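Local coordinates for protein putative oxidoreductase yhhX (PDB 3F4L) that probably acts as an NADP-dependent oxidoreductase of the Gfo/Idh/MocA family, possibly oxidising scyllo-inositol, at residues C5-F10 and Y17-V22; V31-R36 and P64-V69; K135-S140 and E289-E294. All coordinates share one frame; numbering follows the deposited sequence.

Contact 1 (C5-F10 and Y17-V22)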
loop_
_atom_site.group_PDB
_atom_site.type_symbol
_atom_site.label_atom_id
_atom_site.label_comp_id
_atom_site.label_asym_id
_atom_site.label_seq_id
_atom_site.Cartn_x
_atom_site.Cartn_y
_atom_site.Cartn_z
ATOM N N CYS A 5 -36.887 1.633 22.697
ATOM C CA CYS A 5 -35.572 1.053 22.879
ATOM C C CYS A 5 -34.996 1.521 24.204
ATOM O O CYS A 5 -35.591 2.361 24.893
ATOM C CB CYS A 5 -34.654 1.452 21.718
ATOM S SG CYS A 5 -34.406 3.244 21.502
ATOM N N ALA A 6 -33.846 0.968 24.568
ATOM C CA ALA A 6 -33.187 1.340 25.806
ATOM C C ALA A 6 -31.680 1.192 25.665
ATOM O O ALA A 6 -31.194 0.327 24.945
ATOM C CB ALA A 6 -33.698 0.478 26.952
ATOM N N PHE A 7 -30.935 2.042 26.356
ATOM C CA PHE A 7 -29.490 1.961 26.285
ATOM C C PHE A 7 -28.861 1.488 27.570
ATOM O O PHE A 7 -29.273 1.884 28.661
ATOM C CB PHE A 7 -28.881 3.323 25.937
ATOM C CG PHE A 7 -29.155 3.763 24.546
ATOM C CD1 PHE A 7 -30.385 4.314 24.205
ATOM C CD2 PHE A 7 -28.190 3.594 23.556
ATOM C CE1 PHE A 7 -30.650 4.690 22.887
ATOM C CE2 PHE A 7 -28.440 3.965 22.241
ATOM C CZ PHE A 7 -29.668 4.513 21.903
ATOM N N ILE A 8 -27.868 0.616 27.432
ATOM C CA ILE A 8 -27.110 0.148 28.578
ATOM C C ILE A 8 -25.811 0.925 28.427
ATOM O O ILE A 8 -24.983 0.613 27.561
ATOM C CB ILE A 8 -26.777 -1.351 28.505
ATOM C CG1 ILE A 8 -28.055 -2.177 28.337
ATOM C CG2 ILE A 8 -26.033 -1.763 29.765
ATOM C CD1 ILE A 8 -29.060 -1.967 29.411
ATOM N N GLY A 9 -25.649 1.949 29.253
ATOM C CA GLY A 9 -24.461 2.771 29.192
ATOM C C GLY A 9 -24.822 4.164 28.721
ATOM O O GLY A 9 -25.609 4.338 27.786
ATOM N N PHE A 10 -24.260 5.173 29.371
ATOM C CA PHE A 10 -24.546 6.544 28.981
ATOM C C PHE A 10 -23.256 7.351 28.908
ATOM O O PHE A 10 -23.118 8.374 29.566
ATOM C CB PHE A 10 -25.519 7.188 29.976
ATOM C CG PHE A 10 -26.053 8.519 29.523
ATOM C CD1 PHE A 10 -26.603 8.664 28.257
ATOM C CD2 PHE A 10 -26.038 9.619 30.375
ATOM C CE1 PHE A 10 -27.135 9.884 27.841
ATOM C CE2 PHE A 10 -26.569 10.843 29.970
ATOM C CZ PHE A 10 -27.119 10.971 28.696
ATOM N N TYR A 17 -22.760 9.224 19.134
ATOM C CA TYR A 17 -23.043 8.414 17.962
ATOM C C TYR A 17 -24.398 7.729 17.884
ATOM O O TYR A 17 -24.738 7.169 16.844
ATOM C CB TYR A 17 -21.931 7.390 17.781
ATOM C CG TYR A 17 -20.578 8.039 17.605
ATOM C CD1 TYR A 17 -20.266 8.739 16.440
ATOM C CD2 TYR A 17 -19.608 7.955 18.604
ATOM C CE1 TYR A 17 -19.019 9.335 16.272
ATOM C CE2 TYR A 17 -18.359 8.547 18.446
ATOM C CZ TYR A 17 -18.071 9.234 17.278
ATOM O OH TYR A 17 -16.836 9.816 17.112
ATOM N N HIS A 18 -25.174 7.773 18.957
ATOM C CA HIS A 18 -26.491 7.151 18.941
ATOM C C HIS A 18 -27.648 8.130 19.102
ATOM O O HIS A 18 -28.469 8.288 18.201
ATOM C CB HIS A 18 -26.577 6.085 20.037
ATOM C CG HIS A 18 -25.700 4.897 19.787
ATOM N ND1 HIS A 18 -26.090 3.838 18.996
ATOM C CD2 HIS A 18 -24.446 4.608 20.210
ATOM C CE1 HIS A 18 -25.118 2.945 18.946
ATOM N NE2 HIS A 18 -24.106 3.387 19.676
ATOM N N LEU A 19 -27.708 8.794 20.252
ATOM C CA LEU A 19 -28.804 9.710 20.538
ATOM C C LEU A 19 -29.077 10.804 19.509
ATOM O O LEU A 19 -30.236 11.061 19.175
ATOM C CB LEU A 19 -28.616 10.305 21.945
ATOM C CG LEU A 19 -29.401 9.629 23.091
ATOM C CD1 LEU A 19 -29.688 8.167 22.772
ATOM C CD2 LEU A 19 -28.644 9.755 24.397
ATOM N N PRO A 20 -28.024 11.450 18.978
ATOM C CA PRO A 20 -28.287 12.502 17.987
ATOM C C PRO A 20 -29.132 11.991 16.820
ATOM O O PRO A 20 -29.964 12.715 16.269
ATOM C CB PRO A 20 -26.882 12.919 17.538
ATOM C CG PRO A 20 -26.045 12.673 18.769
ATOM C CD PRO A 20 -26.579 11.325 19.249
ATOM N N TYR A 21 -28.915 10.734 16.458
ATOM C CA TYR A 21 -29.618 10.106 15.346
ATOM C C TYR A 21 -30.973 9.518 15.736
ATOM O O TYR A 21 -31.951 9.623 14.988
ATOM C CB TYR A 21 -28.727 9.010 14.750
ATOM C CG TYR A 21 -27.461 9.551 14.136
ATOM C CD1 TYR A 21 -27.470 10.119 12.854
ATOM C CD2 TYR A 21 -26.266 9.552 14.847
ATOM C CE1 TYR A 21 -26.331 10.666 12.306
ATOM C CE2 TYR A 21 -25.108 10.103 14.307
ATOM C CZ TYR A 21 -25.149 10.659 13.038
ATOM O OH TYR A 21 -24.008 11.198 12.512
ATOM N N VAL A 22 -31.025 8.892 16.906
ATOM C CA VAL A 22 -32.250 8.286 17.390
ATOM C C VAL A 22 -33.286 9.339 17.761
ATOM O O VAL A 22 -34.479 9.165 17.490
ATOM C CB VAL A 22 -31.960 7.380 18.603
ATOM C CG1 VAL A 22 -33.278 6.866 19.213
ATOM C CG2 VAL A 22 -31.097 6.209 18.152
#
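The backbone O of His18, a residue whose side chain packs on Phe7, is gripped by two N-H groups of its own helix. Val22 N bonds to His18 O at 2.9 Å, and Tyr21 N adds a weak bond. The helix is kinked here, and Pro20 has no N-H to offer. Across the contact everything is apolar or aromatic, and Phe7 is the central side chain. Its CG stands beside the backbone N, anti to the carbonyl carbon (chi1 -70°), which sends the ring from the strand to the helix. Phe7 CE2 lies 3.6 Å from His18 CB. The edge of Phe7 is turned to the imidazole face in an offset edge-to-face pair, with centroids 5.7 Å apart and planes at 66°. Phe7 CE1 meets Leu19 CD1 at 3.6 Å. Val22 CG2 sits at the ring edge, 4.4 Å from Phe7 CZ. Leu19 is shared between two rings. Leu19 CD2 lies in the plane of Phe10 at the ring edge, 3.8 Å from Phe10 CE1. Cys5 SG closes the row loosely against Val22 CG1. The imidazole is held by both nitrogens: His18 ND1 bonds to Tyr302 OH, and His18 NE2 to OE1 of Glu95, the glutamate of the Glu-Lys-Pro motif common in this family. These two bonds probably fix the turn of the ring, and with it the face that Phe7 meets. The axes of strand segment 5-8 and helix segment 17-22 run nearly antiparallel, 11.3 Å apart at their closest. Strand 3-8 and helix 12-22 are the first two elements of the beta-alpha-beta unit completed by strand 29-35, whose Val31 touches both Cys5 and Val22.

Contact 2 (V31-R36 and P64-V69)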
loop_
_atom_site.group_PDB
_atom_site.type_symbol
_atom_site.label_atom_id
_atom_site.label_comp_id
_atom_site.label_asym_id
_atom_site.label_seq_id
_atom_site.Cartn_x
_atom_site.Cartn_y
_atom_site.Cartn_z
ATOM N N VAL A 31 -36.912 6.428 23.033
ATOM C CA VAL A 31 -35.961 5.943 24.031
ATOM C C VAL A 31 -36.665 5.912 25.375
ATOM O O VAL A 31 -36.859 6.947 26.011
ATOM C CB VAL A 31 -34.713 6.862 24.107
ATOM C CG1 VAL A 31 -33.732 6.341 25.170
ATOM C CG2 VAL A 31 -34.033 6.907 22.739
ATOM N N ALA A 32 -37.044 4.716 25.805
ATOM C CA ALA A 32 -37.775 4.556 27.056
ATOM C C ALA A 32 -36.910 4.570 28.305
ATOM O O ALA A 32 -37.310 5.122 29.327
ATOM C CB ALA A 32 -38.593 3.272 27.011
ATOM N N HIS A 33 -35.730 3.963 28.222
ATOM C CA HIS A 33 -34.835 3.900 29.368
ATOM C C HIS A 33 -33.380 4.017 28.966
ATOM O O HIS A 33 -32.985 3.656 27.861
ATOM C CB HIS A 33 -34.942 2.556 30.085
ATOM C CG HIS A 33 -36.338 2.138 30.414
ATOM N ND1 HIS A 33 -37.009 2.590 31.529
ATOM C CD2 HIS A 33 -37.180 1.287 29.784
ATOM C CE1 HIS A 33 -38.206 2.033 31.573
ATOM N NE2 HIS A 33 -38.334 1.238 30.526
ATOM N N ILE A 34 -32.587 4.502 29.904
ATOM C CA ILE A 34 -31.156 4.571 29.727
ATOM C C ILE A 34 -30.586 4.172 31.071
ATOM O O ILE A 34 -30.757 4.873 32.065
ATOM C CB ILE A 34 -30.659 5.964 29.327
ATOM C CG1 ILE A 34 -31.019 6.235 27.857
ATOM C CG2 ILE A 34 -29.129 6.034 29.505
ATOM C CD1 ILE A 34 -30.424 7.526 27.310
ATOM N N PHE A 35 -29.958 3.001 31.094
ATOM C CA PHE A 35 -29.332 2.468 32.289
ATOM C C PHE A 35 -27.899 2.969 32.369
ATOM O O PHE A 35 -27.247 3.172 31.346
ATOM C CB PHE A 35 -29.313 0.938 32.238
ATOM C CG PHE A 35 -28.355 0.305 33.217
ATOM C CD1 PHE A 35 -28.744 0.047 34.528
ATOM C CD2 PHE A 35 -27.053 -0.010 32.833
ATOM C CE1 PHE A 35 -27.844 -0.516 35.439
ATOM C CE2 PHE A 35 -26.147 -0.570 33.735
ATOM C CZ PHE A 35 -26.544 -0.823 35.039
ATOM N N ARG A 36 -27.431 3.185 33.591
ATOM C CA ARG A 36 -26.057 3.598 33.853
ATOM C C ARG A 36 -25.766 3.260 35.304
ATOM O O ARG A 36 -26.638 3.388 36.163
ATOM C CB ARG A 36 -25.835 5.097 33.590
ATOM C CG ARG A 36 -27.066 5.980 33.687
ATOM C CD ARG A 36 -27.090 6.812 34.944
ATOM N NE ARG A 36 -27.960 6.249 35.966
ATOM C CZ ARG A 36 -28.854 6.954 36.654
ATOM N NH1 ARG A 36 -29.003 8.250 36.429
ATOM N NH2 ARG A 36 -29.602 6.360 37.568
ATOM N N PRO A 64 -42.101 -4.518 29.075
ATOM C CA PRO A 64 -42.781 -5.210 27.973
ATOM C C PRO A 64 -42.672 -4.505 26.624
ATOM O O PRO A 64 -42.607 -5.151 25.576
ATOM C CB PRO A 64 -44.232 -5.276 28.450
ATOM C CG PRO A 64 -44.094 -5.316 29.943
ATOM C CD PRO A 64 -43.039 -4.274 30.187
ATOM N N ASP A 65 -42.652 -3.178 26.653
ATOM C CA ASP A 65 -42.596 -2.403 25.425
ATOM C C ASP A 65 -41.212 -2.165 24.832
ATOM O O ASP A 65 -41.108 -1.614 23.740
ATOM C CB ASP A 65 -43.307 -1.069 25.631
ATOM C CG ASP A 65 -44.735 -1.246 26.116
ATOM O OD1 ASP A 65 -45.511 -1.976 25.450
ATOM O OD2 ASP A 65 -45.077 -0.659 27.167
ATOM N N VAL A 66 -40.155 -2.565 25.533
ATOM C CA VAL A 66 -38.807 -2.385 24.994
ATOM C C VAL A 66 -38.511 -3.525 24.027
ATOM O O VAL A 66 -38.583 -4.695 24.403
ATOM C CB VAL A 66 -37.727 -2.385 26.107
ATOM C CG1 VAL A 66 -36.335 -2.428 25.475
ATOM C CG2 VAL A 66 -37.867 -1.140 26.970
ATOM N N LYS A 67 -38.177 -3.183 22.784
ATOM C CA LYS A 67 -37.886 -4.195 21.769
ATOM C C LYS A 67 -36.411 -4.261 21.404
ATOM O O LYS A 67 -35.936 -5.276 20.892
ATOM C CB LYS A 67 -38.703 -3.918 20.501
ATOM C CG LYS A 67 -40.211 -3.940 20.713
ATOM C CD LYS A 67 -40.755 -5.356 20.874
ATOM C CE LYS A 67 -40.913 -6.043 19.518
ATOM N NZ LYS A 67 -41.736 -7.298 19.591
ATOM N N LEU A 68 -35.685 -3.176 21.647
ATOM C CA LEU A 68 -34.261 -3.154 21.330
ATOM C C LEU A 68 -33.434 -2.583 22.472
ATOM O O LEU A 68 -33.754 -1.530 23.024
ATOM C CB LEU A 68 -33.998 -2.327 20.058
ATOM C CG LEU A 68 -32.499 -2.196 19.717
ATOM C CD1 LEU A 68 -31.968 -3.516 19.143
ATOM C CD2 LEU A 68 -32.286 -1.040 18.733
ATOM N N VAL A 69 -32.375 -3.296 22.830
ATOM C CA VAL A 69 -31.469 -2.858 23.882
ATOM C C VAL A 69 -30.128 -2.567 23.209
ATOM O O VAL A 69 -29.625 -3.387 22.452
ATOM C CB VAL A 69 -31.295 -3.955 24.958
ATOM C CG1 VAL A 69 -30.216 -3.557 25.939
ATOM C CG2 VAL A 69 -32.634 -4.166 25.690
#
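The imidazole of His33 meets Val66 at its edge: Val66 CG2 lies in the ring plane, 3.8 Å from His33 CD2. Val66 places nothing over either face. The ring of His52 also meets this imidazole, with the two planes about 75° apart, and Val60 of helix 58-61 touches the His33 side chain. The polar end of the ring is used as well, because His33 NE2 is hydrogen-bonded to Asp63 OD2. That bond probably helps to fix the turn of the ring, with its CD2 edge on the valine. Val66 CG1 is anti to the backbone N (chi1 171°), while CG2 stands beside that N and points at the other strand. Val66 CG2 also lies 4.5 Å from Ala32 CB, a looser apolar touch. The contact is small, and the two strands share no hydrogen bond. The nearest CA atoms, those of Ala32 and Val66, are 7.3 Å apart. Strand 3-8 runs between them and supplies the backbone bonds: Ala32 pairs with Cys5, His33 with Phe7, and Ala6 with Leu68. Ala6 CB lies 4.5 Å from Val66 CG2, and so small a side chain on the middle strand probably helps His33 and Val66 to meet across it. Three parallel strands, with the first in chain order between the second and a later one, are characteristic of the Rossmann fold. Here they belong to the predicted dinucleotide-binding domain, with sheet order 3-2-1-4-5-6.

Contact 3 (K135-S140 and E289-E294)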
loop_
_atom_site.group_PDB
_atom_site.type_symbol
_atom_site.label_atom_id
_atom_site.label_comp_id
_atom_site.label_asym_id
_atom_site.label_seq_id
_atom_site.Cartn_x
_atom_site.Cartn_y
_atom_site.Cartn_z
ATOM N N LYS A 135 -18.353 2.525 -2.848
ATOM C CA LYS A 135 -19.259 1.405 -3.096
ATOM C C LYS A 135 -20.037 1.678 -4.387
ATOM O O LYS A 135 -20.176 0.799 -5.239
ATOM C CB LYS A 135 -20.228 1.240 -1.906
ATOM C CG LYS A 135 -21.188 0.047 -1.992
ATOM C CD LYS A 135 -21.946 -0.168 -0.671
ATOM C CE LYS A 135 -23.043 -1.240 -0.780
ATOM N NZ LYS A 135 -24.071 -0.854 -1.795
ATOM N N LYS A 136 -20.535 2.900 -4.538
ATOM C CA LYS A 136 -21.286 3.250 -5.733
ATOM C C LYS A 136 -20.388 3.080 -6.955
ATOM O O LYS A 136 -20.801 2.496 -7.961
ATOM C CB LYS A 136 -21.802 4.691 -5.637
ATOM C CG LYS A 136 -22.621 5.146 -6.847
ATOM C CD LYS A 136 -23.088 6.583 -6.673
ATOM C CE LYS A 136 -23.641 7.165 -7.976
ATOM N NZ LYS A 136 -22.563 7.345 -9.008
ATOM N N ALA A 137 -19.158 3.584 -6.862
ATOM C CA ALA A 137 -18.211 3.461 -7.964
ATOM C C ALA A 137 -17.988 1.984 -8.289
ATOM O O ALA A 137 -18.066 1.577 -9.449
ATOM C CB ALA A 137 -16.879 4.127 -7.605
ATOM N N ILE A 138 -17.710 1.178 -7.269
ATOM C CA ILE A 138 -17.496 -0.247 -7.496
ATOM C C ILE A 138 -18.720 -0.890 -8.158
ATOM O O ILE A 138 -18.591 -1.613 -9.153
ATOM C CB ILE A 138 -17.170 -0.982 -6.170
ATOM C CG1 ILE A 138 -15.775 -0.577 -5.694
ATOM C CG2 ILE A 138 -17.235 -2.493 -6.366
ATOM C CD1 ILE A 138 -15.427 -1.078 -4.302
ATOM N N GLU A 139 -19.905 -0.595 -7.630
ATOM C CA GLU A 139 -21.132 -1.170 -8.161
ATOM C C GLU A 139 -21.589 -0.578 -9.495
ATOM O O GLU A 139 -22.528 -1.092 -10.093
ATOM C CB GLU A 139 -22.266 -1.056 -7.128
ATOM C CG GLU A 139 -21.942 -1.685 -5.770
ATOM C CD GLU A 139 -23.126 -1.680 -4.808
ATOM O OE1 GLU A 139 -24.001 -0.795 -4.930
ATOM O OE2 GLU A 139 -23.177 -2.551 -3.915
ATOM N N SER A 140 -20.935 0.478 -9.976
ATOM C CA SER A 140 -21.344 1.087 -11.248
ATOM C C SER A 140 -20.960 0.247 -12.465
ATOM O O SER A 140 -21.607 0.331 -13.511
ATOM C CB SER A 140 -20.734 2.483 -11.412
ATOM O OG SER A 140 -19.352 2.394 -11.712
ATOM N N GLU A 289 -14.889 11.571 -14.498
ATOM C CA GLU A 289 -16.103 11.882 -13.750
ATOM C C GLU A 289 -15.767 12.332 -12.334
ATOM O O GLU A 289 -14.891 11.758 -11.689
ATOM C CB GLU A 289 -16.988 10.638 -13.623
ATOM C CG GLU A 289 -18.276 10.647 -14.393
ATOM C CD GLU A 289 -19.273 9.638 -13.833
ATOM O OE1 GLU A 289 -20.086 10.023 -12.963
ATOM O OE2 GLU A 289 -19.234 8.458 -14.249
ATOM N N GLU A 290 -16.455 13.360 -11.855
ATOM C CA GLU A 290 -16.262 13.813 -10.486
ATOM C C GLU A 290 -17.591 13.521 -9.826
ATOM O O GLU A 290 -18.620 14.052 -10.239
ATOM C CB GLU A 290 -15.934 15.308 -10.409
ATOM C CG GLU A 290 -14.477 15.636 -10.727
ATOM C CD GLU A 290 -14.017 16.953 -10.120
ATOM O OE1 GLU A 290 -14.728 17.968 -10.294
ATOM O OE2 GLU A 290 -12.941 16.974 -9.474
HETATM N N MSE A 291 -17.562 12.645 -8.827
HETATM C CA MSE A 291 -18.762 12.229 -8.106
HETATM C C MSE A 291 -18.955 13.009 -6.814
HETATM O O MSE A 291 -18.022 13.156 -6.018
HETATM C CB MSE A 291 -18.673 10.743 -7.739
HETATM C CG MSE A 291 -18.610 9.779 -8.900
HETATM SE SE MSE A 291 -17.899 8.059 -8.326
HETATM C CE MSE A 291 -19.437 7.379 -7.359
ATOM N N LYS A 292 -20.168 13.500 -6.601
ATOM C CA LYS A 292 -20.463 14.221 -5.373
ATOM C C LYS A 292 -20.637 13.136 -4.308
ATOM O O LYS A 292 -21.314 12.138 -4.541
ATOM C CB LYS A 292 -21.746 15.041 -5.536
ATOM C CG LYS A 292 -22.029 15.984 -4.380
ATOM C CD LYS A 292 -22.939 17.134 -4.809
ATOM C CE LYS A 292 -24.269 16.629 -5.357
ATOM N NZ LYS A 292 -25.032 15.875 -4.325
ATOM N N PRO A 293 -20.014 13.309 -3.134
ATOM C CA PRO A 293 -20.117 12.322 -2.057
ATOM C C PRO A 293 -21.552 11.917 -1.764
ATOM O O PRO A 293 -22.426 12.770 -1.640
ATOM C CB PRO A 293 -19.495 13.039 -0.868
ATOM C CG PRO A 293 -18.509 13.949 -1.498
ATOM C CD PRO A 293 -19.270 14.496 -2.674
ATOM N N GLU A 294 -21.792 10.615 -1.669
ATOM C CA GLU A 294 -23.119 10.122 -1.336
ATOM C C GLU A 294 -23.314 10.589 0.098
ATOM O O GLU A 294 -22.345 10.683 0.846
ATOM C CB GLU A 294 -23.155 8.595 -1.412
ATOM C CG GLU A 294 -22.975 8.041 -2.815
ATOM C CD GLU A 294 -24.121 8.416 -3.743
ATOM O OE1 GLU A 294 -25.277 8.025 -3.464
ATOM O OE2 GLU A 294 -23.865 9.104 -4.752
#
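The end of strand 286-291 and the loop after it pass beside the last turns of helix 129-140, with the CA atoms of Lys136 and Glu294 8.4 Å apart. Met291, present as selenomethionine, reaches across to the helix. Its chain bends at the last torsion, so that CE rests against the flank of Lys136 and the backbone N of Ala137. Met291 SE lies 4.1 Å from Ala137 CB. Lys136 runs out extended as far as CE and then turns (chi4 -68°), which brings Lys136 NZ to 3.5 Å from Met291 CE. Glu294 crosses the lysine chain at about a right angle. Glu294 OE2 touches Lys136 CD at 3.3 Å, on the aliphatic part of the chain, while Lys136 NZ stays 4.8 Å from Glu294 OE2. Losing the carboxylate to an alanine here would probably uncover the side of the Lys136 chain and leave its ammonium with less negative charge nearby. Glu289 OE1 is a second opposite charge, 5.4 Å from Lys136 NZ, on a carboxylate that is already in a salt bridge with Lys142. Within the helix, Ser140 OG donates to Ala137 O at 2.7 Å, and Ser140 N bonds to the same oxygen. Phe245 of strand 243-247 packs on both Ala137 and Met291. The contact thus joins helix to sheet edge by a buried apolar patch, with charges at its rim. The lysine contributes mainly its hydrocarbon chain. Attraction to Glu294 probably acts only at longer range, and any pull from Glu289 is likely to be weaker still.

The contacts follow one another along the chain, each closing before the next opens. Contacts 1 and 2 share the parallel sheet of the Rossmann domain. Their centres are 10 Å apart, and they touch directly through strands 3-8 and 29-35, where Phe7 O and Phe35 N make a probable hydrogen bond. Contact 3 belongs to the C-terminal alpha/beta domain, where helix 129-140 meets edge strand 286-291 of the mixed sheet. Its centre is about 31 Å from that of contact 1 and 38 Å from that of contact 2. The first two thus lie in the probable nucleotide-binding domain, and the third lies in the other.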